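PDB 4Z9N: amino acid ABC transporter, periplasmic amino acid-binding protein from Brucella ovis, which binds glutathione and probably delivers amino-acid-like solutes to an ABC transporter in the bacterial periplasm. Local coordinates for residues Q112-N117 / N125-L130; S186-V191 / H201-E206. One frame throughout, in Å; residues are numbered along the deposited sequence.

Interaction 1: residues Q112-N117 / N125-L130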
# COMPACT_ATOMS: atom_id res chain seq x y z
N GLN D 112 -4.25 12.76 -12.55
CA GLN D 112 -5.15 13.57 -13.39
C GLN D 112 -4.43 14.23 -14.56
O GLN D 112 -3.31 14.74 -14.40
CB GLN D 112 -5.82 14.65 -12.53
CG GLN D 112 -6.74 15.60 -13.28
CD GLN D 112 -7.55 16.45 -12.33
OE1 GLN D 112 -7.59 16.18 -11.12
NE2 GLN D 112 -8.20 17.49 -12.85
N GLY D 113 -5.07 14.22 -15.73
CA GLY D 113 -4.51 14.85 -16.91
C GLY D 113 -5.56 15.62 -17.70
O GLY D 113 -6.72 15.74 -17.26
N PHE D 114 -5.14 16.15 -18.84
CA PHE D 114 -5.98 16.95 -19.73
C PHE D 114 -5.92 16.43 -21.16
O PHE D 114 -4.86 16.04 -21.63
CB PHE D 114 -5.54 18.42 -19.71
CG PHE D 114 -5.70 19.07 -18.38
CD1 PHE D 114 -4.67 19.00 -17.44
CD2 PHE D 114 -6.87 19.73 -18.06
CE1 PHE D 114 -4.82 19.60 -16.21
CE2 PHE D 114 -7.03 20.33 -16.82
CZ PHE D 114 -6.00 20.26 -15.90
N MET D 115 -7.05 16.45 -21.84
CA MET D 115 -7.11 16.01 -23.24
C MET D 115 -7.70 17.12 -24.12
O MET D 115 -8.65 17.80 -23.71
CB MET D 115 -7.94 14.74 -23.36
CG MET D 115 -7.97 14.12 -24.76
SD MET D 115 -8.65 12.44 -24.72
CE MET D 115 -10.35 12.77 -24.28
N ILE D 116 -7.13 17.30 -25.31
CA ILE D 116 -7.63 18.27 -26.28
C ILE D 116 -7.77 17.62 -27.64
O ILE D 116 -7.18 16.58 -27.93
CB ILE D 116 -6.71 19.50 -26.40
CG1 ILE D 116 -5.30 19.06 -26.82
CG2 ILE D 116 -6.68 20.31 -25.12
CD1 ILE D 116 -4.46 20.15 -27.43
N ASN D 117 -8.55 18.27 -28.50
CA ASN D 117 -8.58 17.91 -29.91
C ASN D 117 -7.48 18.70 -30.58
O ASN D 117 -7.59 19.92 -30.75
CB ASN D 117 -9.95 18.22 -30.53
CG ASN D 117 -10.05 17.76 -31.97
OD1 ASN D 117 -9.13 17.97 -32.76
ND2 ASN D 117 -11.14 17.09 -32.30
N ASN D 125 0.59 22.08 -26.69
CA ASN D 125 1.31 20.87 -26.32
C ASN D 125 1.55 20.80 -24.82
O ASN D 125 2.32 19.96 -24.35
CB ASN D 125 2.64 20.77 -27.07
CG ASN D 125 3.62 21.88 -26.71
OD1 ASN D 125 3.26 22.86 -26.06
ND2 ASN D 125 4.86 21.73 -27.15
N SER D 126 0.90 21.67 -24.05
CA SER D 126 1.08 21.65 -22.61
C SER D 126 -0.18 22.14 -21.91
O SER D 126 -0.85 23.05 -22.40
CB SER D 126 2.28 22.52 -22.21
OG SER D 126 2.29 22.73 -20.81
N ALA D 127 -0.48 21.56 -20.75
CA ALA D 127 -1.64 22.02 -19.99
C ALA D 127 -1.44 23.46 -19.54
O ALA D 127 -2.40 24.13 -19.20
CB ALA D 127 -1.90 21.12 -18.79
N LEU D 128 -0.20 23.93 -19.54
CA LEU D 128 0.08 25.30 -19.11
C LEU D 128 -0.32 26.31 -20.18
O LEU D 128 -0.23 27.52 -19.98
CB LEU D 128 1.55 25.46 -18.73
CG LEU D 128 1.96 24.80 -17.41
CD1 LEU D 128 3.46 24.94 -17.12
CD2 LEU D 128 1.13 25.35 -16.24
N GLN D 129 -0.78 25.82 -21.33
CA GLN D 129 -1.23 26.73 -22.38
C GLN D 129 -2.76 26.80 -22.41
O GLN D 129 -3.36 27.30 -23.37
CB GLN D 129 -0.69 26.30 -23.73
CG GLN D 129 0.81 26.05 -23.74
CD GLN D 129 1.26 25.40 -25.02
OE1 GLN D 129 0.68 24.41 -25.46
NE2 GLN D 129 2.31 25.94 -25.64
N LEU D 130 -3.39 26.34 -21.33
CA LEU D 130 -4.84 26.22 -21.30
C LEU D 130 -5.54 27.36 -20.56
O LEU D 130 -6.72 27.24 -20.25
CB LEU D 130 -5.25 24.89 -20.66
CG LEU D 130 -4.93 23.66 -21.51
CD1 LEU D 130 -5.37 22.40 -20.78
CD2 LEU D 130 -5.56 23.75 -22.89
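Phe-114 overlaps the methyls of Ala-127 and Leu-130 with the CD1 and CD2 sides of its ring. On one flank Phe-114 CD1 lies 3.7 Å from Ala-127 CB; on the other Phe-114 CD2 is 4.1 Å from Leu-130 CD1, a methyl that also reaches back to CB and CG at the root of the ring. Both methyls approach the ring obliquely. With CG turned beside the backbone N (chi1 -63°), the phenylalanine leans away from its own carbonyl and out over the turn. Two residues further along the strand, Ile-116 points to the same side and sets its CG2 branch 4.2 Å from Leu-130 CD2, so that the two branches of one leucine serve successive residues on this side of the strand. Helix 142-153 adds Met-147 against Phe-114 and Tyr-150 against Ala-127, while Thr-182 and Ala-180 of strand 180-182 back Phe-114 and Ile-116.

The segment 125-130 is a tight turn with a short 3-10 step at 127-128, braced from within. Ser-126 OG accepts from the backbone N of Leu-128 at 3.0 Å, an ST turn. Gln-129 folds back so that its OE1 receives the backbone N of Asn-125 at 2.6 Å (N-H...O angle 155°), the donor tilted 15° from the plane of the Gln-129 side-chain carbonyl; the N of Ser-126 adds a weaker bond to the same oxygen. The apolar contacts of Phe-114 and Ile-116 hold the loop against one side of the long strand 101-117 in the α/β lobe of a family 3 solute-binding protein. Across the segments the contact is wholly apolar and buried, which implies that hydrocarbon packing joins them, while several polar groups of the turn, among them Ser-126 OG and the N of Ala-127 and Leu-128, bond within it or to Glu-206.

Interaction 2: residues S186-V191 / H201-E206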
# COMPACT_ATOMS: atom_id res chain seq x y z
N SER D 186 -5.95 7.32 -17.24
CA SER D 186 -6.42 6.05 -17.80
C SER D 186 -7.85 6.21 -18.29
O SER D 186 -8.27 5.55 -19.23
CB SER D 186 -6.34 4.89 -16.80
OG SER D 186 -7.19 5.11 -15.68
N SER D 187 -8.59 7.10 -17.64
CA SER D 187 -9.97 7.34 -18.03
C SER D 187 -10.04 8.11 -19.36
O SER D 187 -10.94 7.88 -20.18
CB SER D 187 -10.71 8.12 -16.94
OG SER D 187 -10.76 7.38 -15.73
N LEU D 188 -9.10 9.03 -19.55
CA LEU D 188 -9.01 9.78 -20.81
C LEU D 188 -8.80 8.83 -21.99
O LEU D 188 -9.38 9.04 -23.07
CB LEU D 188 -7.89 10.82 -20.74
CG LEU D 188 -8.17 12.02 -19.82
CD1 LEU D 188 -6.93 12.88 -19.65
CD2 LEU D 188 -9.31 12.84 -20.42
N TYR D 189 -8.00 7.78 -21.80
CA TYR D 189 -7.85 6.76 -22.84
C TYR D 189 -9.20 6.12 -23.18
O TYR D 189 -9.50 5.86 -24.34
CB TYR D 189 -6.87 5.66 -22.40
CG TYR D 189 -5.40 5.98 -22.58
CD1 TYR D 189 -4.69 6.67 -21.60
CD2 TYR D 189 -4.71 5.56 -23.71
CE1 TYR D 189 -3.33 6.94 -21.76
CE2 TYR D 189 -3.37 5.83 -23.88
CZ TYR D 189 -2.68 6.52 -22.90
OH TYR D 189 -1.34 6.78 -23.08
N GLY D 190 -10.01 5.85 -22.15
CA GLY D 190 -11.30 5.21 -22.35
C GLY D 190 -12.33 6.13 -22.98
O GLY D 190 -13.07 5.73 -23.89
N VAL D 191 -12.39 7.36 -22.49
CA VAL D 191 -13.27 8.37 -23.06
C VAL D 191 -12.94 8.60 -24.53
O VAL D 191 -13.84 8.63 -25.39
CB VAL D 191 -13.18 9.69 -22.29
CG1 VAL D 191 -13.85 10.80 -23.09
CG2 VAL D 191 -13.83 9.54 -20.92
N HIS D 201 -7.48 13.25 -30.89
CA HIS D 201 -7.36 13.69 -29.49
C HIS D 201 -6.03 13.32 -28.84
O HIS D 201 -5.55 12.19 -28.95
CB HIS D 201 -8.53 13.13 -28.68
CG HIS D 201 -9.86 13.61 -29.17
ND1 HIS D 201 -10.49 14.73 -28.66
CD2 HIS D 201 -10.66 13.15 -30.16
CE1 HIS D 201 -11.63 14.93 -29.30
NE2 HIS D 201 -11.76 13.98 -30.21
N VAL D 202 -5.45 14.31 -28.18
CA VAL D 202 -4.14 14.17 -27.57
C VAL D 202 -4.25 14.34 -26.07
O VAL D 202 -4.89 15.27 -25.60
CB VAL D 202 -3.16 15.20 -28.15
CG1 VAL D 202 -1.83 15.16 -27.40
CG2 VAL D 202 -2.93 14.93 -29.63
N ILE D 203 -3.66 13.42 -25.32
CA ILE D 203 -3.52 13.59 -23.87
C ILE D 203 -2.23 14.35 -23.62
O ILE D 203 -1.15 13.90 -24.02
CB ILE D 203 -3.54 12.25 -23.14
CG1 ILE D 203 -4.86 11.52 -23.41
CG2 ILE D 203 -3.29 12.44 -21.65
CD1 ILE D 203 -4.87 10.07 -22.92
N LEU D 204 -2.34 15.51 -22.99
CA LEU D 204 -1.19 16.38 -22.77
C LEU D 204 -0.28 15.74 -21.73
O LEU D 204 -0.72 14.87 -20.97
CB LEU D 204 -1.63 17.79 -22.36
CG LEU D 204 -2.50 18.51 -23.39
CD1 LEU D 204 -3.06 19.81 -22.86
CD2 LEU D 204 -1.72 18.74 -24.67
N PRO D 205 1.00 16.15 -21.70
CA PRO D 205 1.96 15.46 -20.84
C PRO D 205 1.73 15.64 -19.34
O PRO D 205 2.08 14.74 -18.57
CB PRO D 205 3.31 16.09 -21.23
CG PRO D 205 3.07 16.75 -22.55
CD PRO D 205 1.65 17.21 -22.49
N GLU D 206 1.17 16.77 -18.92
CA GLU D 206 1.09 17.09 -17.49
C GLU D 206 0.20 16.15 -16.68
O GLU D 206 -0.93 15.83 -17.08
CB GLU D 206 0.61 18.53 -17.30
CG GLU D 206 1.65 19.61 -17.61
CD GLU D 206 1.83 19.88 -19.10
OE1 GLU D 206 1.05 19.34 -19.91
OE2 GLU D 206 2.75 20.66 -19.45
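Helix segment 186-191 passes beside strand 201-203 with the CA atoms of Leu-188 and Ile-203 7.3 Å apart, the nearest such pair across the two segments. Ile-203 is the residue that fills this distance. Its CG1 branch, set beside its own backbone N (chi1 -60°) and extended beyond that, carries CD1 into the angle between two consecutive helix residues. There Ile-203 CD1 meets Leu-188 CB at 3.8 Å. The same methyl lies over one face of the Tyr-189 ring, 3.9 Å from its centroid, a CH-pi contact displaced toward the Tyr-189 CD1-CE1 rim. The isoleucine chain runs at about a right angle to that of the tyrosine. In this α/β lobe of the periplasmic binding protein fold, helix 185-192 follows strand 180-182 and packs on the mixed sheet to which strand 201-203 belongs. The other isoleucine branch, Ile-203 CG2, extends to Leu-188 CD1 at 4.2 Å, so that Leu-188 is met by both branches while its side chain also touches Met-115 and Tyr-181 of the sheet. Arg-192 makes a cation-pi contact with Tyr-189 and, through NH1, a hydrogen bond to the carbonyl oxygen of His-201, giving the helix a polar tie to the strand.

The contacts meet through adjacent strands of one sheet: 101-117, which carries Phe-114 and Ile-116, pairs antiparallel with 201-203; the centres of interactions 1 and 2 lie about 9 Å apart. Glu-206 bridges them directly, its OE2 2.5 Å from Ser-126 OG and its OE1 2.8 Å from Ala-127 N, both probable hydrogen bonds that fasten the turn of interaction 1 to the chain just beyond Ile-203. Met-115, facing away from that turn, packs toward Ile-203 and Leu-188 instead. Interaction 2 is nearer the ligand: Ser-187 touches glutathione and the Leu-188 side chain lies about 7 Å from it, against about 13 Å for the side chain of Phe-114.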